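Local coordinates for protein phenylacetaldehyde dehydrogenase (Burkholderia cenocepacia, PDB 4O5H) that probably catalyses the NAD+-dependent oxidation of phenylacetaldehyde to phenylacetate, as a member of the aldehyde dehydrogenase family, at residues A[97-102]-A[141-146]; A[366-371]-A[394-399]. All coordinates share one frame; numbering follows the deposited sequence.

Contact 1. Residues A[97-102]-A[141-146]; sequences LMLVLA and YMAGWA
M98 reaches from helix 91-107 to the C-terminal part of helix 124-145 and meets A143 and M142 there. The two helices run almost exactly antiparallel, at 174°, with their axes 8.6 Å apart in these segments; the pair probably belongs to the coenzyme-binding domain, as in other aldehyde dehydrogenases. M98 CB lies 3.6 Å from A143 CB, at the level where the two backbones draw nearest, their CA atoms 5.4 Å apart. An alanine suits this place because its single methyl lets a neighbouring helix come in closely. Beyond CB the methionine runs on over the backbone of A143: SD passes 3.9 Å from A143 CA, and the bend at chi3 (68°) brings CE over A143 N (3.6 Å) and to 3.8 Å from M142 CB. The long, flexible thioether thus follows the helix surface. The M142 chain, bent at chi2, leads away from M98, and the side chain packs on V496 and I497 of helix 493-499. F229, in a loop, also packs on M98.

One residue on, L99 comes in at the border of the contact, where CD2 rests 3.7 Å from the same A143 methyl. That methyl therefore receives both M98 and L99. L101 serves another neighbour, helix 215-227, through L223, I224 and A227. On the partner helix, W145 NE1 donates to Y141 OH at 3.1 Å, the oxygen close to the indole plane.

No hydrogen bond or charge pair joins the two segments; the contact is wholly apolar, consistent with association by close fit, most buried at M98 and A143 and more open at L99.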
ATOM      1  N   LEU A  97      20.238  13.815  15.246  1.00 11.75           N
ATOM      2  CA  LEU A  97      19.139  14.722  15.599  1.00 11.87           C
ATOM      3  C   LEU A  97      17.970  13.952  16.264  1.00 11.03           C
ATOM      4  O   LEU A  97      17.369  14.426  17.216  1.00 10.82           O
ATOM      5  CB  LEU A  97      18.634  15.493  14.388  1.00 11.96           C
ATOM      6  CG  LEU A  97      19.644  16.481  13.779  1.00 12.56           C
ATOM      7  CD1 LEU A  97      19.121  16.980  12.449  1.00 12.56           C
ATOM      8  CD2 LEU A  97      19.873  17.647  14.698  1.00 13.43           C
ATOM      9  N   MET A  98      17.661  12.791  15.728  1.00 10.54           N
ATOM     10  CA  MET A  98      16.586  11.961  16.290  1.00 10.18           C
ATOM     11  C   MET A  98      16.945  11.520  17.685  1.00 10.09           C
ATOM     12  O   MET A  98      16.071  11.476  18.556  1.00 10.35           O
ATOM     13  CB  MET A  98      16.300  10.776  15.380  1.00 10.05           C
ATOM     14  CG  MET A  98      15.685  11.203  14.049  1.00 10.04           C
ATOM     15  SD  MET A  98      15.300   9.800  12.983  1.00 10.19           S
ATOM     16  CE  MET A  98      13.987   9.069  13.904  1.00 10.06           C
ATOM     17  N   LEU A  99      18.215  11.171  17.932  1.00 10.00           N
ATOM     18  CA  LEU A  99      18.633  10.748  19.278  1.00 10.05           C
ATOM     19  C   LEU A  99      18.522  11.862  20.304  1.00 10.33           C
ATOM     20  O   LEU A  99      18.099  11.644  21.455  1.00 10.26           O
ATOM     21  CB  LEU A  99      20.070  10.194  19.260  1.00 10.32           C
ATOM     22  CG  LEU A  99      20.254   8.897  18.494  1.00 10.06           C
ATOM     23  CD1 LEU A  99      21.741   8.576  18.335  1.00 10.34           C
ATOM     24  CD2 LEU A  99      19.533   7.754  19.184  1.00 10.13           C
ATOM     25  N   VAL A 100      18.884  13.066  19.891  1.00 10.44           N
ATOM     26  CA  VAL A 100      18.714  14.256  20.711  1.00 10.88           C
ATOM     27  C   VAL A 100      17.238  14.458  21.045  1.00 10.63           C
ATOM     28  O   VAL A 100      16.894  14.741  22.177  1.00 10.99           O
ATOM     29  CB  VAL A 100      19.277  15.516  19.991  1.00 11.22           C
ATOM     30  CG1 VAL A 100      18.896  16.792  20.742  1.00 11.57           C
ATOM     31  CG2 VAL A 100      20.802  15.425  19.895  1.00 11.60           C
ATOM     32  N   LEU A 101      16.373  14.303  20.066  1.00 10.21           N
ATOM     33  CA  LEU A 101      14.953  14.467  20.300  1.00 10.02           C
ATOM     34  C   LEU A 101      14.407  13.444  21.291  1.00  9.95           C
ATOM     35  O   LEU A 101      13.640  13.813  22.200  1.00  9.75           O
ATOM     36  CB  LEU A 101      14.188  14.404  18.974  1.00  9.92           C
ATOM     37  CG  LEU A 101      12.654  14.492  19.040  1.00  9.85           C
ATOM     38  CD1 LEU A 101      12.227  15.795  19.713  1.00 10.25           C
ATOM     39  CD2 LEU A 101      12.095  14.379  17.636  1.00  9.66           C
ATOM     40  N   ALA A 102      14.835  12.185  21.177  1.00  9.83           N
ATOM     41  CA  ALA A 102      14.406  11.192  22.141  1.00  9.97           C
ATOM     42  C   ALA A 102      14.809  11.559  23.587  1.00 10.70           C
ATOM     43  O   ALA A 102      14.022  11.392  24.512  1.00 10.51           O
ATOM     44  CB  ALA A 102      14.952   9.818  21.778  1.00  9.86           C
ATOM     45  N   TYR A 141      14.585   4.239  18.592  1.00  9.42           N
ATOM     46  CA  TYR A 141      14.629   3.005  17.782  1.00  9.37           C
ATOM     47  C   TYR A 141      14.799   3.364  16.296  1.00  9.42           C
ATOM     48  O   TYR A 141      15.709   2.865  15.606  1.00  9.35           O
ATOM     49  CB  TYR A 141      13.388   2.169  18.032  1.00  9.48           C
ATOM     50  CG  TYR A 141      13.233   0.973  17.114  1.00  9.37           C
ATOM     51  CD1 TYR A 141      13.844  -0.218  17.394  1.00  9.60           C
ATOM     52  CD2 TYR A 141      12.542   1.087  15.910  1.00  9.32           C
ATOM     53  CE1 TYR A 141      13.733  -1.300  16.532  1.00  9.56           C
ATOM     54  CE2 TYR A 141      12.447   0.024  15.027  1.00  9.32           C
ATOM     55  CZ  TYR A 141      13.032  -1.177  15.363  1.00  9.49           C
ATOM     56  OH  TYR A 141      12.945  -2.244  14.472  1.00  9.64           O
ATOM     57  N   MET A 142      13.964   4.286  15.801  1.00  9.33           N
ATOM     58  CA  MET A 142      14.031   4.671  14.393  1.00  9.04           C
ATOM     59  C   MET A 142      15.309   5.434  14.034  1.00  8.88           C
ATOM     60  O   MET A 142      15.790   5.336  12.921  1.00  8.43           O
ATOM     61  CB  MET A 142      12.775   5.489  14.016  1.00  9.03           C
ATOM     62  CG  MET A 142      11.454   4.718  14.168  1.00  9.16           C
ATOM     63  SD  MET A 142      11.354   3.321  13.037  1.00  8.94           S
ATOM     64  CE  MET A 142       9.981   2.445  13.782  1.00  9.25           C
ATOM     65  N   ALA A 143      15.838   6.205  14.976  1.00  9.00           N
ATOM     66  CA  ALA A 143      17.115   6.851  14.785  1.00  9.15           C
ATOM     67  C   ALA A 143      18.171   5.856  14.320  1.00  9.22           C
ATOM     68  O   ALA A 143      18.976   6.132  13.401  1.00  9.05           O
ATOM     69  CB  ALA A 143      17.600   7.534  16.054  1.00  9.41           C
ATOM     70  N   GLY A 144      18.155   4.700  14.920  1.00  9.13           N
ATOM     71  CA  GLY A 144      19.121   3.671  14.570  1.00  9.26           C
ATOM     72  C   GLY A 144      18.908   3.110  13.169  1.00  9.14           C
ATOM     73  O   GLY A 144      19.861   2.580  12.597  1.00  9.02           O
ATOM     74  N   TRP A 145      17.677   3.188  12.615  1.00  8.87           N
ATOM     75  CA  TRP A 145      17.468   2.787  11.232  1.00  8.89           C
ATOM     76  C   TRP A 145      18.027   3.784  10.231  1.00  8.98           C
ATOM     77  O   TRP A 145      18.314   3.385   9.093  1.00  9.14           O
ATOM     78  CB  TRP A 145      15.982   2.526  10.878  1.00  8.94           C
ATOM     79  CG  TRP A 145      15.525   1.156  11.298  1.00  9.15           C
ATOM     80  CD1 TRP A 145      14.591   0.869  12.185  1.00  9.30           C
ATOM     81  CD2 TRP A 145      16.046  -0.104  10.841  1.00  9.40           C
ATOM     82  NE1 TRP A 145      14.440  -0.501  12.326  1.00  9.44           N
ATOM     83  CE2 TRP A 145      15.320  -1.119  11.493  1.00  9.58           C
ATOM     84  CE3 TRP A 145      16.995  -0.459   9.902  1.00  9.50           C
ATOM     85  CZ2 TRP A 145      15.586  -2.462  11.309  1.00  9.70           C
ATOM     86  CZ3 TRP A 145      17.287  -1.770   9.731  1.00  9.70           C
ATOM     87  CH2 TRP A 145      16.566  -2.770  10.406  1.00  9.88           C
ATOM     88  N   ALA A 146      18.250   5.032  10.638  1.00  9.11           N
ATOM     89  CA  ALA A 146      18.674   6.027   9.696  1.00  9.27           C
ATOM     90  C   ALA A 146      19.981   5.652   8.996  1.00  9.55           C
ATOM     91  O   ALA A 146      20.159   5.996   7.805  1.00  9.22           O
ATOM     92  CB  ALA A 146      18.788   7.377  10.367  1.00  9.58           C
TER

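Contact 2. Residues A[366-371]-A[394-399]; sequences ERVCGY and FFVEPT
V396 makes the contact between the loop segment 394-399 and the helical segment 366-371, and both of its methyls are used. CG2 lies 4.0 Å from C369 SG, while CG1 approaches V368 CG1 at a looser 4.3 Å. The two methyls divide the work because CG1 stands anti to the backbone N (chi1 170°) and CG2 anti to the carbonyl carbon, which spreads the fork toward two successive helix residues. A beta-branched valine suits an extended backbone such as this one, and it offers two short, stiff branches. C369 fits opposite it as a small, polarisable side chain, its sulfur meeting a methyl in a van der Waals contact. V368, buried, also packs on L359, and R365 adds to the cover of V396. F394 makes a further touch on helix 362-378, at A362 and R365.

Polar interactions lie within the loop and beside it. T399 OG1 donates to E397 O at 2.7 Å, from above the carbonyl plane, bridging the proline between them; the same hydroxyl is hydrogen-bonded with G386 N. E397 is tied to R387 by a salt bridge through OE1. On the helix, Y371 OH is hydrogen-bonded to E413, away from this contact.

Backbone bonds set the frame: G370 N to E366 O, at 2.9 Å, is one of the regular helical bonds, and T399 pairs with P418 and L420 as the strand enters the seven-stranded sheet, probably that of the catalytic domain.

No polar bond crosses between the segments. The chemistry implies a light, apolar seating of loop on helix; the loop's course is probably set more by its polar ties, including the backbone bonds of F394 with P53 and L359, than by this contact.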
ATOM      1  N   GLU A 366     -21.761  10.520  23.919  1.00 18.29           N
ATOM      2  CA  GLU A 366     -23.027  10.328  23.237  1.00 19.12           C
ATOM      3  C   GLU A 366     -23.017   9.059  22.379  1.00 19.68           C
ATOM      4  O   GLU A 366     -23.916   8.227  22.502  1.00 21.08           O
ATOM      5  CB  GLU A 366     -23.343  11.548  22.384  1.00 19.12           C
ATOM      6  CG  GLU A 366     -24.619  11.462  21.577  1.00 20.29           C
ATOM      7  CD  GLU A 366     -24.912  12.726  20.779  1.00 20.64           C
ATOM      8  OE1 GLU A 366     -24.342  13.779  21.069  1.00 21.74           O
ATOM      9  OE2 GLU A 366     -25.738  12.674  19.854  1.00 22.08           O
ATOM     10  N   ARG A 367     -21.961   8.863  21.613  1.00 20.13           N
ATOM     11  CA  ARG A 367     -21.810   7.649  20.806  1.00 21.08           C
ATOM     12  C   ARG A 367     -21.759   6.366  21.634  1.00 19.23           C
ATOM     13  O   ARG A 367     -22.457   5.391  21.350  1.00 18.94           O
ATOM     14  CB  ARG A 367     -20.549   7.713  19.973  1.00 23.17           C
ATOM     15  CG  ARG A 367     -20.661   8.623  18.766  1.00 27.00           C
ATOM     16  CD  ARG A 367     -19.368   8.645  17.966  1.00 28.51           C
ATOM     17  NE  ARG A 367     -19.043   7.303  17.489  1.00 32.25           N
ATOM     18  CZ  ARG A 367     -19.593   6.738  16.418  1.00 36.49           C
ATOM     19  NH1 ARG A 367     -20.528   7.379  15.708  1.00 40.74           N
ATOM     20  NH2 ARG A 367     -19.224   5.526  16.053  1.00 37.64           N
ATOM     21  N   VAL A 368     -20.919   6.371  22.653  1.00 17.33           N
ATOM     22  CA  VAL A 368     -20.729   5.184  23.453  1.00 16.94           C
ATOM     23  C   VAL A 368     -22.002   4.811  24.195  1.00 17.33           C
ATOM     24  O   VAL A 368     -22.398   3.648  24.201  1.00 17.42           O
ATOM     25  CB  VAL A 368     -19.523   5.356  24.416  1.00 16.09           C
ATOM     26  CG1 VAL A 368     -19.453   4.228  25.408  1.00 15.95           C
ATOM     27  CG2 VAL A 368     -18.236   5.425  23.625  1.00 15.33           C
ATOM     28  N   CYS A 369     -22.648   5.786  24.838  1.00 18.13           N
ATOM     29  CA  CYS A 369     -23.913   5.513  25.540  1.00 18.64           C
ATOM     30  C   CYS A 369     -25.007   5.082  24.572  1.00 19.14           C
ATOM     31  O   CYS A 369     -25.824   4.263  24.914  1.00 20.93           O
ATOM     32  CB  CYS A 369     -24.367   6.727  26.349  1.00 18.80           C
ATOM     33  SG  CYS A 369     -23.231   6.992  27.744  1.00 19.81           S
ATOM     34  N   GLY A 370     -24.993   5.618  23.355  1.00 19.21           N
ATOM     35  CA  GLY A 370     -25.935   5.228  22.306  1.00 19.29           C
ATOM     36  C   GLY A 370     -25.763   3.757  21.929  1.00 18.89           C
ATOM     37  O   GLY A 370     -26.745   3.039  21.742  1.00 18.57           O
ATOM     38  N   TYR A 371     -24.511   3.295  21.878  1.00 17.73           N
ATOM     39  CA  TYR A 371     -24.259   1.883  21.641  1.00 17.36           C
ATOM     40  C   TYR A 371     -24.739   1.001  22.790  1.00 17.31           C
ATOM     41  O   TYR A 371     -25.383  -0.014  22.578  1.00 17.57           O
ATOM     42  CB  TYR A 371     -22.777   1.616  21.385  1.00 17.07           C
ATOM     43  CG  TYR A 371     -22.416   1.755  19.945  1.00 17.18           C
ATOM     44  CD1 TYR A 371     -22.940   0.881  19.003  1.00 17.55           C
ATOM     45  CD2 TYR A 371     -21.554   2.757  19.518  1.00 17.00           C
ATOM     46  CE1 TYR A 371     -22.613   1.012  17.684  1.00 18.02           C
ATOM     47  CE2 TYR A 371     -21.232   2.906  18.196  1.00 17.08           C
ATOM     48  CZ  TYR A 371     -21.760   2.031  17.287  1.00 17.52           C
ATOM     49  OH  TYR A 371     -21.441   2.155  15.975  1.00 18.32           O
ATOM     50  N   PHE A 394     -16.721  13.898  30.917  1.00 13.21           N
ATOM     51  CA  PHE A 394     -17.366  12.997  29.966  1.00 13.40           C
ATOM     52  C   PHE A 394     -17.187  11.530  30.383  1.00 13.88           C
ATOM     53  O   PHE A 394     -16.722  10.679  29.618  1.00 13.84           O
ATOM     54  CB  PHE A 394     -16.870  13.262  28.545  1.00 12.95           C
ATOM     55  CG  PHE A 394     -16.831  14.711  28.190  1.00 12.62           C
ATOM     56  CD1 PHE A 394     -17.972  15.495  28.338  1.00 12.98           C
ATOM     57  CD2 PHE A 394     -15.671  15.306  27.736  1.00 12.14           C
ATOM     58  CE1 PHE A 394     -17.957  16.848  28.007  1.00 13.00           C
ATOM     59  CE2 PHE A 394     -15.648  16.652  27.403  1.00 12.17           C
ATOM     60  CZ  PHE A 394     -16.778  17.420  27.524  1.00 12.51           C
ATOM     61  N   PHE A 395     -17.634  11.216  31.590  1.00 14.30           N
ATOM     62  CA  PHE A 395     -17.378   9.929  32.209  1.00 14.62           C
ATOM     63  C   PHE A 395     -18.463   8.907  31.861  1.00 15.48           C
ATOM     64  O   PHE A 395     -19.651   9.248  31.798  1.00 14.98           O
ATOM     65  CB  PHE A 395     -17.327  10.108  33.728  1.00 14.96           C
ATOM     66  CG  PHE A 395     -16.089  10.808  34.218  1.00 14.78           C
ATOM     67  CD1 PHE A 395     -14.900  10.116  34.395  1.00 14.57           C
ATOM     68  CD2 PHE A 395     -16.138  12.156  34.552  1.00 14.96           C
ATOM     69  CE1 PHE A 395     -13.768  10.743  34.892  1.00 14.38           C
ATOM     70  CE2 PHE A 395     -15.014  12.785  35.026  1.00 15.15           C
ATOM     71  CZ  PHE A 395     -13.825  12.078  35.195  1.00 14.81           C
ATOM     72  N   VAL A 396     -18.025   7.670  31.672  1.00 15.82           N
ATOM     73  CA  VAL A 396     -18.875   6.529  31.432  1.00 17.23           C
ATOM     74  C   VAL A 396     -18.356   5.334  32.221  1.00 17.48           C
ATOM     75  O   VAL A 396     -17.141   5.157  32.372  1.00 17.46           O
ATOM     76  CB  VAL A 396     -18.824   6.178  29.943  1.00 18.04           C
ATOM     77  CG1 VAL A 396     -19.512   4.847  29.693  1.00 18.85           C
ATOM     78  CG2 VAL A 396     -19.475   7.290  29.141  1.00 18.02           C
ATOM     79  N   GLU A 397     -19.273   4.562  32.811  1.00 18.56           N
ATOM     80  CA  GLU A 397     -18.904   3.362  33.590  1.00 18.34           C
ATOM     81  C   GLU A 397     -18.338   2.243  32.737  1.00 16.80           C
ATOM     82  O   GLU A 397     -18.840   2.005  31.637  1.00 16.31           O
ATOM     83  CB  GLU A 397     -20.121   2.801  34.261  1.00 20.43           C
ATOM     84  CG  GLU A 397     -20.704   3.715  35.301  1.00 21.86           C
ATOM     85  CD  GLU A 397     -21.871   3.076  35.981  1.00 23.70           C
ATOM     86  OE1 GLU A 397     -22.562   2.229  35.357  1.00 24.39           O
ATOM     87  OE2 GLU A 397     -22.079   3.433  37.149  1.00 26.19           O
ATOM     88  N   PRO A 398     -17.273   1.589  33.205  1.00 15.77           N
ATOM     89  CA  PRO A 398     -16.835   0.370  32.568  1.00 15.64           C
ATOM     90  C   PRO A 398     -18.021  -0.563  32.525  1.00 16.03           C
ATOM     91  O   PRO A 398     -18.653  -0.798  33.545  1.00 16.99           O
ATOM     92  CB  PRO A 398     -15.760  -0.175  33.500  1.00 15.79           C
ATOM     93  CG  PRO A 398     -15.269   1.007  34.236  1.00 15.74           C
ATOM     94  CD  PRO A 398     -16.452   1.914  34.380  1.00 15.90           C
ATOM     95  N   THR A 399     -18.303  -1.092  31.343  1.00 15.70           N
ATOM     96  CA  THR A 399     -19.518  -1.806  31.084  1.00 16.14           C
ATOM     97  C   THR A 399     -19.254  -3.178  30.471  1.00 16.39           C
ATOM     98  O   THR A 399     -18.462  -3.315  29.520  1.00 15.95           O
ATOM     99  CB  THR A 399     -20.397  -0.952  30.158  1.00 15.93           C
ATOM    100  OG1 THR A 399     -20.710   0.254  30.839  1.00 15.59           O
ATOM    101  CG2 THR A 399     -21.671  -1.641  29.827  1.00 16.57           C
TER

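How the contacts relate
Contacts 1 and 2 lie on opposite sides of the chain's centre, with their own centres about 39 Å apart, and share no helix or strand. Both are mainly buried apolar contacts about 20 Å from that centre, yet each has a partly exposed member, L99 in contact 1 and C369 in contact 2; neither brings in the other subunit. Contact 1 joins two long antiparallel helices and buries 182 Å², using long, flexible chains over an alanine. Contact 2 buries 95 Å² between a helix and a loop leading to a strand of the seven-stranded sheet, using short branched or small residues. Its loop probably draws shape from polar bonds close by, whereas contact 1 lies between two helices.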